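Local coordinates for protein LYND (Lyngbya aestuarii, PDB 4V1T) that probably acts as an ATP-dependent YcaO cyclodehydratase, closing side chains of a precursor peptide into azoline rings, and carries a zinc site and a winged helix-turn-helix domain, at residues Val125-Ala128 against Ala129-Ala133; Trp497-Thr500 against Glu501-His504; Thr252-Thr255 against Gly256-Ala260; Ala567-Leu570 against Gly571-Asn574. All blocks are in the same frame, centred on the assembly; numbering follows the deposited sequence.

Contact 1. Residues Val125-Ala128 against Ala129-Ala133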
loop_
_atom_site.group_PDB
_atom_site.type_symbol
_atom_site.label_atom_id
_atom_site.label_comp_id
_atom_site.label_asym_id
_atom_site.label_seq_id
_atom_site.Cartn_x
_atom_site.Cartn_y
_atom_site.Cartn_z
ATOM N N VAL B 125 8.828 -38.955 9.284
ATOM C CA VAL B 125 10.125 -38.339 9.532
ATOM C C VAL B 125 9.961 -36.825 9.523
ATOM O O VAL B 125 10.701 -36.113 10.197
ATOM C CB VAL B 125 11.206 -38.776 8.511
ATOM C CG1 VAL B 125 11.601 -40.229 8.743
ATOM C CG2 VAL B 125 10.743 -38.564 7.075
ATOM N N THR B 126 8.979 -36.341 8.766
ATOM C CA THR B 126 8.632 -34.932 8.766
ATOM C C THR B 126 8.075 -34.541 10.130
ATOM O O THR B 126 8.400 -33.483 10.664
ATOM C CB THR B 126 7.609 -34.595 7.665
ATOM O OG1 THR B 126 8.239 -34.695 6.385
ATOM C CG2 THR B 126 7.053 -33.166 7.834
ATOM N N VAL B 127 7.231 -35.401 10.685
ATOM C CA VAL B 127 6.688 -35.199 12.017
ATOM C C VAL B 127 7.817 -35.235 13.045
ATOM O O VAL B 127 7.827 -34.477 14.015
ATOM C CB VAL B 127 5.625 -36.262 12.365
ATOM C CG1 VAL B 127 5.169 -36.119 13.809
ATOM C CG2 VAL B 127 4.433 -36.145 11.425
ATOM N N ALA B 128 8.772 -36.119 12.815
ATOM C CA ALA B 128 9.908 -36.281 13.716
ATOM C C ALA B 128 10.843 -35.072 13.661
ATOM O O ALA B 128 11.417 -34.685 14.670
ATOM C CB ALA B 128 10.669 -37.554 13.373
ATOM N N ALA B 129 10.980 -34.473 12.485
ATOM C CA ALA B 129 11.832 -33.302 12.312
ATOM C C ALA B 129 11.284 -32.101 13.077
ATOM O O ALA B 129 12.041 -31.378 13.734
ATOM C CB ALA B 129 11.980 -32.957 10.838
ATOM N N LEU B 130 9.976 -31.880 12.977
ATOM C CA LEU B 130 9.340 -30.797 13.711
ATOM C C LEU B 130 9.496 -31.029 15.203
ATOM O O LEU B 130 9.707 -30.091 15.950
ATOM C CB LEU B 130 7.858 -30.668 13.352
ATOM C CG LEU B 130 7.084 -29.561 14.086
ATOM C CD1 LEU B 130 7.741 -28.198 13.880
ATOM C CD2 LEU B 130 5.643 -29.509 13.627
ATOM N N THR B 131 9.388 -32.294 15.613
ATOM C CA THR B 131 9.550 -32.681 17.013
ATOM C C THR B 131 10.935 -32.276 17.495
ATOM O O THR B 131 11.087 -31.696 18.572
ATOM C CB THR B 131 9.339 -34.202 17.214
ATOM O OG1 THR B 131 7.992 -34.556 16.870
ATOM C CG2 THR B 131 9.622 -34.618 18.656
ATOM N N THR B 132 11.939 -32.571 16.680
ATOM C CA THR B 132 13.308 -32.194 16.980
ATOM C C THR B 132 13.457 -30.674 17.038
ATOM O O THR B 132 14.087 -30.126 17.949
ATOM C CB THR B 132 14.273 -32.779 15.934
ATOM O OG1 THR B 132 14.127 -34.198 15.924
ATOM C CG2 THR B 132 15.732 -32.433 16.254
ATOM N N ALA B 133 12.849 -29.990 16.083
ATOM C CA ALA B 133 12.908 -28.543 16.046
ATOM C C ALA B 133 12.339 -27.948 17.327
ATOM O O ALA B 133 12.911 -27.018 17.900
ATOM C CB ALA B 133 12.154 -28.022 14.846
#

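Contact 2. Residues Trp497-Thr500 against Glu501-His504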
loop_
_atom_site.group_PDB
_atom_site.type_symbol
_atom_site.label_atom_id
_atom_site.label_comp_id
_atom_site.label_asym_id
_atom_site.label_seq_id
_atom_site.Cartn_x
_atom_site.Cartn_y
_atom_site.Cartn_z
ATOM N N TRP B 497 -38.078 -6.638 0.331
ATOM C CA TRP B 497 -38.735 -5.498 0.945
ATOM C C TRP B 497 -39.196 -4.512 -0.114
ATOM O O TRP B 497 -38.386 -3.980 -0.869
ATOM C CB TRP B 497 -37.808 -4.805 1.949
ATOM C CG TRP B 497 -38.526 -3.766 2.782
ATOM C CD1 TRP B 497 -38.441 -2.417 2.656
ATOM C CD2 TRP B 497 -39.457 -4.014 3.842
ATOM N NE1 TRP B 497 -39.255 -1.805 3.576
ATOM C CE2 TRP B 497 -39.893 -2.766 4.313
ATOM C CE3 TRP B 497 -39.967 -5.174 4.433
ATOM C CZ2 TRP B 497 -40.811 -2.641 5.357
ATOM C CZ3 TRP B 497 -40.880 -5.051 5.465
ATOM C CH2 TRP B 497 -41.294 -3.791 5.915
ATOM N N SER B 498 -40.504 -4.271 -0.159
ATOM C CA SER B 498 -41.070 -3.246 -1.028
ATOM C C SER B 498 -40.990 -1.912 -0.322
ATOM O O SER B 498 -41.593 -1.735 0.731
ATOM C CB SER B 498 -42.524 -3.558 -1.383
ATOM O OG SER B 498 -43.071 -2.547 -2.213
ATOM N N LEU B 499 -40.245 -0.978 -0.901
ATOM C CA LEU B 499 -40.083 0.347 -0.316
ATOM C C LEU B 499 -41.302 1.226 -0.593
ATOM O O LEU B 499 -41.551 2.202 0.116
ATOM C CB LEU B 499 -38.807 1.013 -0.848
ATOM C CG LEU B 499 -37.503 0.478 -0.246
ATOM C CD1 LEU B 499 -36.305 0.858 -1.092
ATOM C CD2 LEU B 499 -37.319 0.988 1.176
ATOM N N THR B 500 -42.069 0.865 -1.616
ATOM C CA THR B 500 -43.242 1.640 -1.990
ATOM C C THR B 500 -44.396 1.328 -1.052
ATOM O O THR B 500 -45.058 2.232 -0.578
ATOM C CB THR B 500 -43.687 1.350 -3.432
ATOM O OG1 THR B 500 -44.284 0.053 -3.492
ATOM C CG2 THR B 500 -42.505 1.405 -4.386
ATOM N N GLU B 501 -44.629 0.042 -0.801
ATOM C CA GLU B 501 -45.739 -0.404 0.042
ATOM C C GLU B 501 -45.279 -0.693 1.475
ATOM O O GLU B 501 -46.093 -0.952 2.357
ATOM C CB GLU B 501 -46.408 -1.642 -0.568
ATOM C CG GLU B 501 -46.917 -1.432 -1.993
ATOM C CD GLU B 501 -47.751 -2.593 -2.518
ATOM O OE1 GLU B 501 -48.183 -3.445 -1.714
ATOM O OE2 GLU B 501 -47.979 -2.654 -3.744
ATOM N N GLN B 502 -43.970 -0.630 1.700
ATOM C CA GLN B 502 -43.382 -0.870 3.018
ATOM C C GLN B 502 -43.860 -2.204 3.606
ATOM O O GLN B 502 -44.412 -2.266 4.703
ATOM C CB GLN B 502 -43.685 0.303 3.955
ATOM C CG GLN B 502 -42.499 0.717 4.819
ATOM C CD GLN B 502 -41.400 1.422 4.028
ATOM O OE1 GLN B 502 -41.677 2.152 3.075
ATOM N NE2 GLN B 502 -40.147 1.204 4.421
ATOM N N THR B 503 -43.638 -3.275 2.849
ATOM C CA THR B 503 -43.985 -4.621 3.279
ATOM C C THR B 503 -43.169 -5.644 2.496
ATOM O O THR B 503 -42.411 -5.283 1.604
ATOM C CB THR B 503 -45.481 -4.910 3.077
ATOM O OG1 THR B 503 -45.801 -6.174 3.664
ATOM C CG2 THR B 503 -45.846 -4.925 1.598
ATOM N N HIS B 504 -43.340 -6.921 2.823
ATOM C CA HIS B 504 -42.592 -7.979 2.157
ATOM C C HIS B 504 -43.352 -8.514 0.952
ATOM O O HIS B 504 -44.521 -8.837 1.047
ATOM C CB HIS B 504 -42.292 -9.127 3.123
ATOM C CG HIS B 504 -41.200 -8.828 4.101
ATOM N ND1 HIS B 504 -39.879 -8.723 3.727
ATOM C CD2 HIS B 504 -41.228 -8.626 5.439
ATOM C CE1 HIS B 504 -39.142 -8.466 4.791
ATOM N NE2 HIS B 504 -39.939 -8.398 5.842
#

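Contact 3. Residues Thr252-Thr255 against Gly256-Ala260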
loop_
_atom_site.group_PDB
_atom_site.type_symbol
_atom_site.label_atom_id
_atom_site.label_comp_id
_atom_site.label_asym_id
_atom_site.label_seq_id
_atom_site.Cartn_x
_atom_site.Cartn_y
_atom_site.Cartn_z
ATOM N N THR B 252 13.621 -25.983 2.071
ATOM C CA THR B 252 12.312 -25.340 2.191
ATOM C C THR B 252 11.450 -26.042 3.248
ATOM O O THR B 252 10.688 -25.395 3.983
ATOM C CB THR B 252 11.550 -25.309 0.855
ATOM O OG1 THR B 252 11.316 -26.647 0.389
ATOM C CG2 THR B 252 12.343 -24.521 -0.195
ATOM N N LEU B 253 11.565 -27.365 3.321
ATOM C CA LEU B 253 10.855 -28.122 4.352
ATOM C C LEU B 253 11.302 -27.664 5.738
ATOM O O LEU B 253 10.483 -27.316 6.579
ATOM C CB LEU B 253 11.103 -29.621 4.194
ATOM C CG LEU B 253 10.497 -30.523 5.277
ATOM C CD1 LEU B 253 8.983 -30.383 5.312
ATOM C CD2 LEU B 253 10.895 -31.981 5.052
ATOM N N GLN B 254 12.604 -27.679 5.960
ATOM C CA GLN B 254 13.175 -27.303 7.246
ATOM C C GLN B 254 12.916 -25.829 7.567
ATOM O O GLN B 254 12.706 -25.479 8.718
ATOM C CB GLN B 254 14.681 -27.600 7.268
ATOM C CG GLN B 254 15.034 -29.016 7.688
ATOM C CD GLN B 254 14.800 -29.269 9.171
ATOM O OE1 GLN B 254 15.081 -28.405 10.014
ATOM N NE2 GLN B 254 14.283 -30.443 9.497
ATOM N N THR B 255 12.908 -24.981 6.547
ATOM C CA THR B 255 12.558 -23.577 6.726
ATOM C C THR B 255 11.148 -23.450 7.290
ATOM O O THR B 255 10.893 -22.635 8.169
ATOM C CB THR B 255 12.633 -22.794 5.398
ATOM O OG1 THR B 255 14.001 -22.641 5.005
ATOM C CG2 THR B 255 12.008 -21.411 5.543
ATOM N N GLY B 256 10.235 -24.261 6.776
ATOM C CA GLY B 256 8.859 -24.241 7.215
ATOM C C GLY B 256 8.653 -24.795 8.621
ATOM O O GLY B 256 7.847 -24.265 9.393
ATOM N N LEU B 257 9.368 -25.862 8.954
ATOM C CA LEU B 257 9.197 -26.509 10.252
ATOM C C LEU B 257 9.830 -25.698 11.393
ATOM O O LEU B 257 9.299 -25.644 12.501
ATOM C CB LEU B 257 9.793 -27.909 10.208
ATOM C CG LEU B 257 9.120 -28.885 9.234
ATOM C CD1 LEU B 257 9.884 -30.200 9.182
ATOM C CD2 LEU B 257 7.665 -29.125 9.589
ATOM N N GLN B 258 10.967 -25.071 11.118
ATOM C CA GLN B 258 11.651 -24.253 12.115
ATOM C C GLN B 258 10.859 -22.968 12.347
ATOM O O GLN B 258 10.690 -22.513 13.475
ATOM C CB GLN B 258 13.082 -23.940 11.661
ATOM C CG GLN B 258 13.994 -25.162 11.559
ATOM C CD GLN B 258 14.377 -25.737 12.905
ATOM O OE1 GLN B 258 14.006 -25.207 13.955
ATOM N NE2 GLN B 258 15.122 -26.827 12.883
ATOM N N PHE B 259 10.368 -22.398 11.255
ATOM C CA PHE B 259 9.474 -21.252 11.303
ATOM C C PHE B 259 8.236 -21.598 12.134
ATOM O O PHE B 259 7.808 -20.833 12.991
ATOM C CB PHE B 259 9.089 -20.862 9.876
ATOM C CG PHE B 259 8.552 -19.469 9.717
ATOM C CD1 PHE B 259 8.113 -18.724 10.796
ATOM C CD2 PHE B 259 8.466 -18.913 8.449
ATOM C CE1 PHE B 259 7.607 -17.449 10.615
ATOM C CE2 PHE B 259 7.957 -17.647 8.260
ATOM C CZ PHE B 259 7.533 -16.910 9.344
ATOM N N ALA B 260 7.668 -22.767 11.888
ATOM C CA ALA B 260 6.507 -23.215 12.647
ATOM C C ALA B 260 6.853 -23.374 14.131
ATOM O O ALA B 260 6.053 -23.031 15.004
ATOM C CB ALA B 260 5.982 -24.517 12.087
#

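Contact 4. Residues Ala567-Leu570 against Gly571-Asn574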
loop_
_atom_site.group_PDB
_atom_site.type_symbol
_atom_site.label_atom_id
_atom_site.label_comp_id
_atom_site.label_asym_id
_atom_site.label_seq_id
_atom_site.Cartn_x
_atom_site.Cartn_y
_atom_site.Cartn_z
ATOM N N ALA B 567 -26.646 15.165 -28.533
ATOM C CA ALA B 567 -25.397 15.156 -27.778
ATOM C C ALA B 567 -25.493 16.065 -26.557
ATOM O O ALA B 567 -26.480 16.786 -26.373
ATOM C CB ALA B 567 -24.226 15.589 -28.651
ATOM N N VAL B 568 -24.443 16.020 -25.743
ATOM C CA VAL B 568 -24.340 16.834 -24.534
ATOM C C VAL B 568 -23.174 17.803 -24.663
ATOM O O VAL B 568 -22.041 17.389 -24.896
ATOM C CB VAL B 568 -24.145 15.953 -23.281
ATOM C CG1 VAL B 568 -24.089 16.806 -22.022
ATOM C CG2 VAL B 568 -25.271 14.929 -23.175
ATOM N N ASP B 569 -23.459 19.095 -24.518
ATOM C CA ASP B 569 -22.417 20.108 -24.454
ATOM C C ASP B 569 -21.689 19.973 -23.125
ATOM O O ASP B 569 -22.172 20.425 -22.080
ATOM C CB ASP B 569 -23.004 21.508 -24.606
ATOM C CG ASP B 569 -21.960 22.606 -24.448
ATOM O OD1 ASP B 569 -20.747 22.322 -24.531
ATOM O OD2 ASP B 569 -22.367 23.763 -24.231
ATOM N N LEU B 570 -20.519 19.349 -23.178
ATOM C CA LEU B 570 -19.751 19.068 -21.979
ATOM C C LEU B 570 -19.070 20.314 -21.440
ATOM O O LEU B 570 -18.533 20.288 -20.344
ATOM C CB LEU B 570 -18.716 17.987 -22.272
ATOM C CG LEU B 570 -19.305 16.640 -22.703
ATOM C CD1 LEU B 570 -18.207 15.710 -23.186
ATOM C CD2 LEU B 570 -20.081 15.990 -21.569
ATOM N N GLY B 571 -19.102 21.399 -22.207
ATOM C CA GLY B 571 -18.526 22.666 -21.767
ATOM C C GLY B 571 -19.521 23.563 -21.046
ATOM O O GLY B 571 -19.252 24.750 -20.845
ATOM N N SER B 572 -20.666 23.002 -20.652
ATOM C CA SER B 572 -21.714 23.766 -19.959
ATOM C C SER B 572 -21.995 23.266 -18.540
ATOM O O SER B 572 -22.897 23.763 -17.877
ATOM C CB SER B 572 -23.011 23.747 -20.777
ATOM O OG SER B 572 -23.612 22.462 -20.786
ATOM N N PHE B 573 -21.216 22.295 -18.074
ATOM C CA PHE B 573 -21.420 21.706 -16.745
ATOM C C PHE B 573 -20.450 22.222 -15.677
ATOM O O PHE B 573 -20.481 21.792 -14.522
ATOM C CB PHE B 573 -21.321 20.188 -16.846
ATOM C CG PHE B 573 -22.523 19.560 -17.472
ATOM C CD1 PHE B 573 -22.609 19.416 -18.851
ATOM C CD2 PHE B 573 -23.584 19.141 -16.685
ATOM C CE1 PHE B 573 -23.727 18.849 -19.428
ATOM C CE2 PHE B 573 -24.701 18.580 -17.257
ATOM C CZ PHE B 573 -24.774 18.433 -18.631
ATOM N N ASN B 574 -19.591 23.152 -16.055
ATOM C CA ASN B 574 -18.670 23.746 -15.102
ATOM C C ASN B 574 -17.708 22.693 -14.553
ATOM O O ASN B 574 -17.169 22.843 -13.465
ATOM C CB ASN B 574 -19.461 24.397 -13.959
ATOM C CG ASN B 574 -18.940 25.768 -13.588
ATOM O OD1 ASN B 574 -17.756 26.071 -13.743
ATOM N ND2 ASN B 574 -19.837 26.618 -13.099
#

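Contact 1. Residues Val125-Ala128 against Ala129-Ala133
Val127 O is gripped twice by a single residue, Thr131, and illustrates how a threonine hydroxyl can be absorbed by its own helix. The backbone bond from Thr131 N to Val127 O measures 3.1 Å, and the hydroxyl bond from Thr131 OG1 to the same Val127 O is 2.9 Å. The two donors come in from opposite faces of the carbonyl plane, each tilted out of it. What brings the hydroxyl there is the first torsion of Thr131, which sets OG1 anti to the carbonyl carbon and beside the backbone N (chi1 -63°), so that it folds back over the preceding turn while CG2 stands anti to the backbone N.

Round this doubled acceptor the usual helical bonds run on. Ala129 N reaches Val125 O at 2.8 Å. The bond from Leu130 N to Thr126 O is longer but fairly straight (166°). Ala129 N also leans weakly on Thr126 O, while the methyl CB of Ala129 rests 3.5 Å from Val125 O.

The hydroxyl of Thr126 is hydrogen-bonded to Ser123 OG. Helix 124-135 is the helical member of a beta-alpha-beta unit with strands 114-118 and 141-142: Val127 and Leu130 lie on Leu116, whereas Ala129 turns its small methyl to helix 250-275. The chemistry implies a segment whose polar bonds are largely internal: Thr131 spends its hydroxyl on a main-chain oxygen of the previous turn, and with that group bonded inside the helix its side chain can still lie on Leu116 beside Val127 and Leu130.

Contact 2. Residues Trp497-Thr500 against Glu501-His504
Trp497 spreads its indole over the main chain of Gln502 and Thr503 and drives one edge into the imidazole of His504, an instance of a cross-strand pair that is both stacked and strand-paired. From CB the side chain sets out with CG anti to the backbone N (chi1 -170°). Trp497 CD2 then passes 3.9 Å from Thr503 O, which lies over one face of the ring. Farther out, Trp497 CZ2 comes within 3.5 Å of Gln502 C, and at the far rim Trp497 CH2 is 3.7 Å from Gln502 O. On the other flank Trp497 CE3 stands over the centre of the His504 ring, 3.4 Å from His504 CE1, and Trp497 CZ3 lies 3.5 Å from His504 NE2. The result is a T-shaped stack with planes at 79°, the tryptophan giving the edge and the histidine the face.

In the backbone, Ser498 N binds Thr503 O at 2.8 Å almost straight, whereas the return bond from Thr503 N to Ser498 O is weak. Ser498 OG, held by Glu714, also takes the hydroxyl of Thr500 and, weakly, Glu501 N.

Ser498 is opposed by two residues, Gln502 and Thr503, which makes a G1 beta bulge at the turn of the antiparallel hairpin formed by strands 491-498 and 503-508.

Contact 3. Residues Thr252-Thr255 against Gly256-Ala260
Between Thr252 and Ala260 the backbone is one unbroken alpha-helix, the N-H groups of Gly256, Leu257, Gln258 and Phe259 each bonding to the carbonyl four residues earlier. It belongs to the long helix 250-275, which packs on helix 124-135 on one side and meets the second subunit on another, so it serves as an example of i to i+4 side-chain pairing on a helix that also packs against a second copy of the protein.

The polar pair consists of two glutamines. Gln258 NE2 donates to Gln254 OE1 at 3.3 Å, with an N-H...O angle of 155°; the donor lies in the plane of the Gln254 carbonyl, although the two amide planes are turned 57° from each other. Both chains bend at chi2 (-71° in Gln258), and the two amides meet there. A leucine in place of Gln258 has no N-H to give, and Gln254 OE1 would probably lose this mate and its amide be freer to turn. Gln254 also packs on Gln258 of the second subunit, and Gln258 on Thr255 of that subunit.

The apolar pair is formed by Leu253 and Leu257, where Leu253 CG and Leu257 CD1 touch at 4.0 Å. Leu257 N meets Leu253 O at 3.0 Å, in the carbonyl plane.

The hydroxyl of Thr255 turns back to Ser251 O, and the Thr255 carbonyl is engaged by Phe259, whose ring leads off to Leu190 and Leu192 of strand 189-196. Phe259 N stands above the plane of that carbonyl, 3.1 Å from Thr255 O, and Phe259 CB lies equally close to the same oxygen.

Contact 4. Residues Ala567-Leu570 against Gly571-Asn574
Asp569 accepts hydrogen bonds from Gly571 and Ser572 that close this turn, an example of one residue offering both its side chain and its carbonyl. Asp569 OD1 takes the N-H of Gly571, N to OD1 3.0 Å, met from above the carboxylate plane; the torsion that sets CG anti to the backbone N (chi1 176°) brings the carboxylate to the Gly571 N-H. Asp569 O receives the hydroxyl of Ser572, OG to O 2.8 Å, together with a weak bond from Ser572 N at 3.3 Å. A leucine instead of Asp569 has no carboxylate, so the N-H of Gly571 would probably be left without this acceptor and the turn less firmly fixed.

Apolar contact comes from Val568 and Phe573. Val568 CG1 approaches Phe573 CE1 at 3.3 Å, the side chains crossing at about a right angle. The ring edge of Phe573 also faces the main chain, Phe573 CD1 lying 3.4 Å from Asp569 O.

Outward, Val568, Leu570 and Phe573 all rest on Ile634 of helix 630-649, and Leu570 on Phe578 of helix 576-587. The backbone angles of Leu570 and Gly571 are those of a type I beta turn, here with an Asx turn built on Asp569, in the loop joining helices 538-561 and 576-587.

Along the chain the order is contact 1, contact 3, contact 2, contact 4. Contacts 1 and 3 form one neighbourhood, their centres about 10 Å apart, where helix 124-135 lies against helix 250-275: Leu130 CD1 comes 3.3 Å from Leu257 O. Contacts 2 and 4 both belong to the YcaO cyclodehydratase part of the chain, yet their centres are about 38 Å apart, one on a hairpin of the antiparallel sheet and the other in a loop between helices. From contact 1 to contact 4 the centres are about 72 Å apart, on opposite sides of the chain's centre. The four local contacts thus fall in two distant regions, a helix pair of which 250-275 packs on the second subunit and the presumed ATP-using part.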